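Local structure of paenibacillus xanthan lyase (Paenibacillus, 6F2P) at residues 454-459 and 660-665; 222-227 and 368-373. The protein probably removes the terminal mannose of xanthan side chains by beta-elimination, as a calcium-binding lyase of polysaccharide lyase family 8. One frame throughout, in Å; residues are numbered along the deposited sequence.

Contact 1 of 2, residues 454-459 and 660-665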
loop_
_atom_site.group_PDB
_atom_site.type_symbol
_atom_site.label_atom_id
_atom_site.label_comp_id
_atom_site.label_asym_id
_atom_site.label_seq_id
_atom_site.Cartn_x
_atom_site.Cartn_y
_atom_site.Cartn_z
ATOM N N LYS A 454 -3.316 -10.020 9.361
ATOM C CA LYS A 454 -1.949 -9.746 8.898
ATOM C C LYS A 454 -1.854 -8.404 8.169
ATOM O O LYS A 454 -2.627 -8.125 7.255
ATOM C CB LYS A 454 -1.438 -10.863 7.976
ATOM C CG LYS A 454 -1.473 -12.266 8.562
ATOM C CD LYS A 454 -0.594 -12.416 9.783
ATOM C CE LYS A 454 -0.569 -13.862 10.263
ATOM N NZ LYS A 454 0.244 -14.034 11.511
ATOM N N SER A 455 -0.890 -7.585 8.570
ATOM C CA SER A 455 -0.719 -6.252 8.007
ATOM C C SER A 455 0.289 -6.210 6.862
ATOM O O SER A 455 0.352 -5.227 6.121
ATOM C CB SER A 455 -0.263 -5.289 9.098
ATOM O OG SER A 455 0.913 -5.781 9.720
ATOM N N TRP A 456 1.085 -7.266 6.730
ATOM C CA TRP A 456 2.131 -7.301 5.717
ATOM C C TRP A 456 1.513 -7.576 4.356
ATOM O O TRP A 456 1.395 -8.722 3.927
ATOM C CB TRP A 456 3.159 -8.388 6.048
ATOM C CG TRP A 456 4.595 -8.135 5.609
ATOM C CD1 TRP A 456 5.697 -8.146 6.417
ATOM C CD2 TRP A 456 5.082 -7.869 4.274
ATOM N NE1 TRP A 456 6.833 -7.899 5.681
ATOM C CE2 TRP A 456 6.488 -7.725 4.366
ATOM C CE3 TRP A 456 4.471 -7.739 3.021
ATOM C CZ2 TRP A 456 7.292 -7.456 3.254
ATOM C CZ3 TRP A 456 5.271 -7.469 1.912
ATOM C CH2 TRP A 456 6.671 -7.331 2.038
ATOM N N ALA A 457 1.113 -6.514 3.677
ATOM C CA ALA A 457 0.726 -6.619 2.283
ATOM C C ALA A 457 1.155 -5.336 1.590
ATOM O O ALA A 457 0.854 -4.240 2.052
ATOM C CB ALA A 457 -0.764 -6.827 2.155
ATOM N N GLY A 458 1.877 -5.475 0.489
ATOM C CA GLY A 458 2.336 -4.319 -0.249
ATOM C C GLY A 458 3.627 -4.640 -0.969
ATOM O O GLY A 458 3.863 -5.793 -1.344
ATOM N N GLY A 459 4.468 -3.626 -1.150
ATOM C CA GLY A 459 5.711 -3.803 -1.866
ATOM C C GLY A 459 6.378 -2.494 -2.213
ATOM O O GLY A 459 6.005 -1.441 -1.692
ATOM N N ASN A 660 11.825 -9.238 0.150
ATOM C CA ASN A 660 10.842 -9.037 1.203
ATOM C C ASN A 660 11.365 -9.547 2.552
ATOM O O ASN A 660 11.759 -10.706 2.675
ATOM C CB ASN A 660 9.516 -9.712 0.854
ATOM C CG ASN A 660 8.792 -9.039 -0.313
ATOM O OD1 ASN A 660 8.948 -7.839 -0.552
ATOM N ND2 ASN A 660 7.983 -9.817 -1.039
ATOM N N PHE A 661 11.377 -8.666 3.551
ATOM C CA PHE A 661 11.776 -9.009 4.912
ATOM C C PHE A 661 10.546 -9.195 5.804
ATOM O O PHE A 661 9.741 -8.270 5.965
ATOM C CB PHE A 661 12.638 -7.895 5.503
ATOM C CG PHE A 661 14.006 -7.784 4.894
ATOM C CD1 PHE A 661 15.046 -8.583 5.342
ATOM C CD2 PHE A 661 14.265 -6.860 3.895
ATOM C CE1 PHE A 661 16.321 -8.477 4.795
ATOM C CE2 PHE A 661 15.533 -6.746 3.347
ATOM C CZ PHE A 661 16.561 -7.554 3.800
ATOM N N TRP A 662 10.419 -10.375 6.405
ATOM C CA TRP A 662 9.203 -10.751 7.133
ATOM C C TRP A 662 9.208 -10.481 8.639
ATOM O O TRP A 662 8.151 -10.502 9.275
ATOM C CB TRP A 662 8.877 -12.225 6.882
ATOM C CG TRP A 662 8.495 -12.498 5.467
ATOM C CD1 TRP A 662 9.217 -13.190 4.541
ATOM C CD2 TRP A 662 7.300 -12.068 4.804
ATOM N NE1 TRP A 662 8.545 -13.221 3.343
ATOM C CE2 TRP A 662 7.364 -12.542 3.480
ATOM C CE3 TRP A 662 6.177 -11.336 5.205
ATOM C CZ2 TRP A 662 6.350 -12.305 2.552
ATOM C CZ3 TRP A 662 5.172 -11.104 4.284
ATOM C CH2 TRP A 662 5.267 -11.582 2.972
ATOM N N ASN A 663 10.382 -10.236 9.213
ATOM C CA ASN A 663 10.495 -10.112 10.662
ATOM C C ASN A 663 11.015 -8.757 11.123
ATOM O O ASN A 663 11.739 -8.073 10.397
ATOM C CB ASN A 663 11.378 -11.224 11.228
ATOM C CG ASN A 663 10.868 -12.610 10.882
ATOM O OD1 ASN A 663 11.594 -13.420 10.313
ATOM N ND2 ASN A 663 9.614 -12.892 11.229
ATOM N N ASP A 664 10.643 -8.373 12.338
ATOM C CA ASP A 664 11.146 -7.136 12.910
ATOM C C ASP A 664 12.424 -7.380 13.723
ATOM O O ASP A 664 12.572 -6.888 14.845
ATOM C CB ASP A 664 10.071 -6.455 13.764
ATOM C CG ASP A 664 9.090 -5.638 12.936
ATOM O OD1 ASP A 664 9.428 -5.258 11.792
ATOM O OD2 ASP A 664 7.982 -5.357 13.443
ATOM N N GLU A 665 13.337 -8.157 13.150
ATOM C CA GLU A 665 14.654 -8.374 13.739
ATOM C C GLU A 665 15.687 -8.155 12.642
ATOM O O GLU A 665 15.352 -8.249 11.458
ATOM C CB GLU A 665 14.765 -9.788 14.321
ATOM C CG GLU A 665 14.443 -10.896 13.325
ATOM C CD GLU A 665 14.642 -12.302 13.889
ATOM O OE1 GLU A 665 13.716 -12.830 14.541
ATOM O OE2 GLU A 665 15.726 -12.889 13.669
#
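Two indoles, Trp456 and Trp662, meet at an intermediate tilt that is neither a parallel stack nor an edge-to-face pair. The five-membered ring of Trp456 and the six-membered ring of Trp662 have centroids 4.1 Å apart and planes inclined at 43°. The Trp662 benzo rim does the touching: its CZ3 lies over one face of Trp456, 3.2 Å from Trp456 CD2, while its CE3 rests 3.4 Å from Trp456 CD1. With chi1 at -67°, Trp662 CG lies opposite its carbonyl carbon, and the benzo rim is carried to that face.

At the indole edge, Trp456 NE1 donates to Phe661 O at 2.9 Å, with an N-H...O angle of 152°. The oxygen lies close to the Trp456 ring plane. Farther round the same rim, Trp456 CH2 is 3.5 Å from Asn660 OD1, a contact without a hydrogen bond; Asn660 bonds instead through ND2 to Ser485 and through OD1 to Ser679. Trp662 NE1 turns to Gln647.

The contact thus joins the super-sandwich and C-terminal beta-sandwich regions through apolar ring packing, and the one bond across it gives the buried Trp456 N-H an acceptor while fixing the turn of that indole.

Contact 2 of 2, residues 222-227 and 368-373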
loop_
_atom_site.group_PDB
_atom_site.type_symbol
_atom_site.label_atom_id
_atom_site.label_comp_id
_atom_site.label_asym_id
_atom_site.label_seq_id
_atom_site.Cartn_x
_atom_site.Cartn_y
_atom_site.Cartn_z
ATOM N N TYR A 222 -13.313 -0.848 2.876
ATOM C CA TYR A 222 -12.165 -1.763 2.828
ATOM C C TYR A 222 -11.946 -2.485 1.499
ATOM O O TYR A 222 -11.272 -3.516 1.477
ATOM C CB TYR A 222 -12.290 -2.836 3.920
ATOM C CG TYR A 222 -12.577 -2.309 5.308
ATOM C CD1 TYR A 222 -11.621 -1.588 6.013
ATOM C CD2 TYR A 222 -13.801 -2.545 5.920
ATOM C CE1 TYR A 222 -11.878 -1.108 7.293
ATOM C CE2 TYR A 222 -14.072 -2.066 7.197
ATOM C CZ TYR A 222 -13.108 -1.351 7.880
ATOM O OH TYR A 222 -13.378 -0.876 9.148
ATOM N N TYR A 223 -12.503 -1.983 0.400
ATOM C CA TYR A 223 -12.436 -2.743 -0.847
ATOM C C TYR A 223 -11.879 -1.954 -2.019
ATOM O O TYR A 223 -12.206 -0.788 -2.210
ATOM C CB TYR A 223 -13.800 -3.368 -1.196
ATOM C CG TYR A 223 -14.364 -4.141 -0.034
ATOM C CD1 TYR A 223 -15.141 -3.504 0.919
ATOM C CD2 TYR A 223 -14.076 -5.487 0.148
ATOM C CE1 TYR A 223 -15.629 -4.177 2.004
ATOM C CE2 TYR A 223 -14.570 -6.179 1.240
ATOM C CZ TYR A 223 -15.346 -5.512 2.165
ATOM O OH TYR A 223 -15.853 -6.161 3.265
ATOM N N ALA A 224 -11.017 -2.608 -2.787
ATOM C CA ALA A 224 -10.478 -2.047 -4.014
ATOM C C ALA A 224 -11.630 -1.899 -4.994
ATOM O O ALA A 224 -12.278 -2.884 -5.333
ATOM C CB ALA A 224 -9.425 -2.975 -4.578
ATOM N N TYR A 225 -11.900 -0.680 -5.447
ATOM C CA TYR A 225 -13.126 -0.448 -6.203
ATOM C C TYR A 225 -13.061 0.545 -7.365
ATOM O O TYR A 225 -14.085 1.131 -7.723
ATOM C CB TYR A 225 -14.279 -0.060 -5.263
ATOM C CG TYR A 225 -15.322 -1.147 -5.132
ATOM C CD1 TYR A 225 -15.971 -1.656 -6.257
ATOM C CD2 TYR A 225 -15.656 -1.666 -3.892
ATOM C CE1 TYR A 225 -16.918 -2.655 -6.140
ATOM C CE2 TYR A 225 -16.603 -2.660 -3.766
ATOM C CZ TYR A 225 -17.230 -3.149 -4.888
ATOM O OH TYR A 225 -18.163 -4.146 -4.749
ATOM N N ASN A 226 -11.884 0.721 -7.965
ATOM C CA ASN A 226 -11.758 1.604 -9.119
ATOM C C ASN A 226 -12.755 1.242 -10.212
ATOM O O ASN A 226 -13.385 2.117 -10.807
ATOM C CB ASN A 226 -10.349 1.561 -9.706
ATOM C CG ASN A 226 -9.282 1.958 -8.706
ATOM O OD1 ASN A 226 -9.273 1.490 -7.558
ATOM N ND2 ASN A 226 -8.366 2.825 -9.138
ATOM N N GLY A 227 -12.896 -0.055 -10.464
ATOM C CA GLY A 227 -13.750 -0.550 -11.534
ATOM C C GLY A 227 -15.230 -0.560 -11.201
ATOM O O GLY A 227 -16.064 -0.563 -12.097
ATOM N N SER A 368 -0.757 0.876 -2.879
ATOM C CA SER A 368 -0.674 0.550 -1.463
ATOM C C SER A 368 -1.959 0.833 -0.688
ATOM O O SER A 368 -2.198 0.245 0.367
ATOM C CB SER A 368 0.482 1.325 -0.837
ATOM O OG SER A 368 1.714 0.857 -1.348
ATOM N N GLY A 369 -2.773 1.749 -1.202
ATOM C CA GLY A 369 -4.015 2.112 -0.544
ATOM C C GLY A 369 -5.117 1.068 -0.667
ATOM O O GLY A 369 -6.111 1.125 0.056
ATOM N N MET A 370 -4.947 0.111 -1.575
ATOM C CA MET A 370 -5.951 -0.925 -1.759
ATOM C C MET A 370 -5.351 -2.313 -1.973
ATOM O O MET A 370 -5.993 -3.187 -2.561
ATOM C CB MET A 370 -6.869 -0.568 -2.923
ATOM C CG MET A 370 -6.169 -0.561 -4.257
ATOM S SD MET A 370 -7.266 0.029 -5.546
ATOM C CE MET A 370 -6.211 -0.100 -6.975
ATOM N N ASP A 371 -4.129 -2.515 -1.492
ATOM C CA ASP A 371 -3.443 -3.802 -1.622
ATOM C C ASP A 371 -3.484 -4.386 -3.039
ATOM O O ASP A 371 -3.889 -5.534 -3.229
ATOM C CB ASP A 371 -3.999 -4.815 -0.615
ATOM C CG ASP A 371 -3.722 -4.417 0.835
ATOM O OD1 ASP A 371 -2.877 -3.513 1.069
ATOM O OD2 ASP A 371 -4.353 -5.020 1.739
ATOM N N ARG A 372 -3.079 -3.588 -4.023
ATOM C CA ARG A 372 -3.047 -4.041 -5.413
ATOM C C ARG A 372 -1.741 -3.631 -6.071
ATOM O O ARG A 372 -1.065 -2.707 -5.616
ATOM C CB ARG A 372 -4.216 -3.462 -6.213
ATOM C CG ARG A 372 -5.585 -3.908 -5.740
ATOM C CD ARG A 372 -5.827 -5.376 -6.056
ATOM N NE ARG A 372 -7.234 -5.754 -5.895
ATOM C CZ ARG A 372 -7.750 -6.287 -4.792
ATOM N NH1 ARG A 372 -6.977 -6.516 -3.731
ATOM N NH2 ARG A 372 -9.041 -6.594 -4.748
ATOM N N ALA A 373 -1.391 -4.315 -7.152
ATOM C CA ALA A 373 -0.186 -3.983 -7.903
ATOM C C ALA A 373 -0.396 -4.308 -9.380
ATOM O O ALA A 373 -1.132 -5.243 -9.728
ATOM C CB ALA A 373 1.013 -4.742 -7.356
HETATM O O HOH W 1 -11.908 -5.426 -5.978
#
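Met370 reaches Ala224 and Asn226 through a chi1 of 66°, which puts CG between its backbone N and carbonyl carbon, and through an extended chain beyond it. Arg372 approaches the same methyl by a different route: its chain bends at chi2 (-70°), swinging the guanidinium across Ala224. The methyl is therefore held between two side chains from one segment. Ala224 CB lies 3.8 Å from Met370 SD, and it also sits over one face of the Arg372 guanidinium, displaced toward the rim, with NH2 nearest at 3.6 Å. Beyond it, Asn226 OD1 lies beside the thioether, 3.2 Å from Met370 SD, and the two side chains cross at about a right angle.

No direct hydrogen bond joins the segments, but one water does. It donates to Ala224 O at 2.6 Å and accepts a weak bond from Arg372 NH2 at 3.3 Å. Arg372 NH1 donates to Asp371 O at 3.3 Å and 164°; the oxygen lies close to the guanidinium plane, while the donor stands above the carbonyl plane. NE is taken by Met279 O, so bonds from NE and NH1 restrict the turn of the group. Were Arg372 an alanine, the face over the Ala224 methyl would be gone, and Met279 O and the water would probably be left without this donor.

A G1 beta bulge, with Asp371 and Arg372 set opposite Phe367, starts strand 372-377 beside strand 363-367. On the other side, 223-224 is an outermost strand of a small antiparallel sheet whose neighbour, 217-219, supplies Phe217 N to Asn226 OD1. Asn226 ND2 reaches Ser266 O in helix 256-267, so the contact lies where that helix and sheet of the N-terminal region meet the first strands of the super-sandwich.

How the contacts relate
Both segments of contact 2 precede those of contact 1 in the chain, and the centres of the two contacts are about 18 Å apart. They nevertheless touch: Ala457 O of contact 1 lies 3.9 Å from Asp371 OD1 of contact 2, a packing approach. Arg390 provides a polar link, forming a salt bridge with Asp371 and a hydrogen bond to Ser455 O. Together the pair runs from the helical N-terminal region through the super-sandwich to the C-terminal beta-sandwich. A calcium ion lies about 9 Å from the Met370 side chain, and one lies about 13 Å from that of Trp456; none of the touching residues is a calcium ligand, and both contacts pack parts of the fold together.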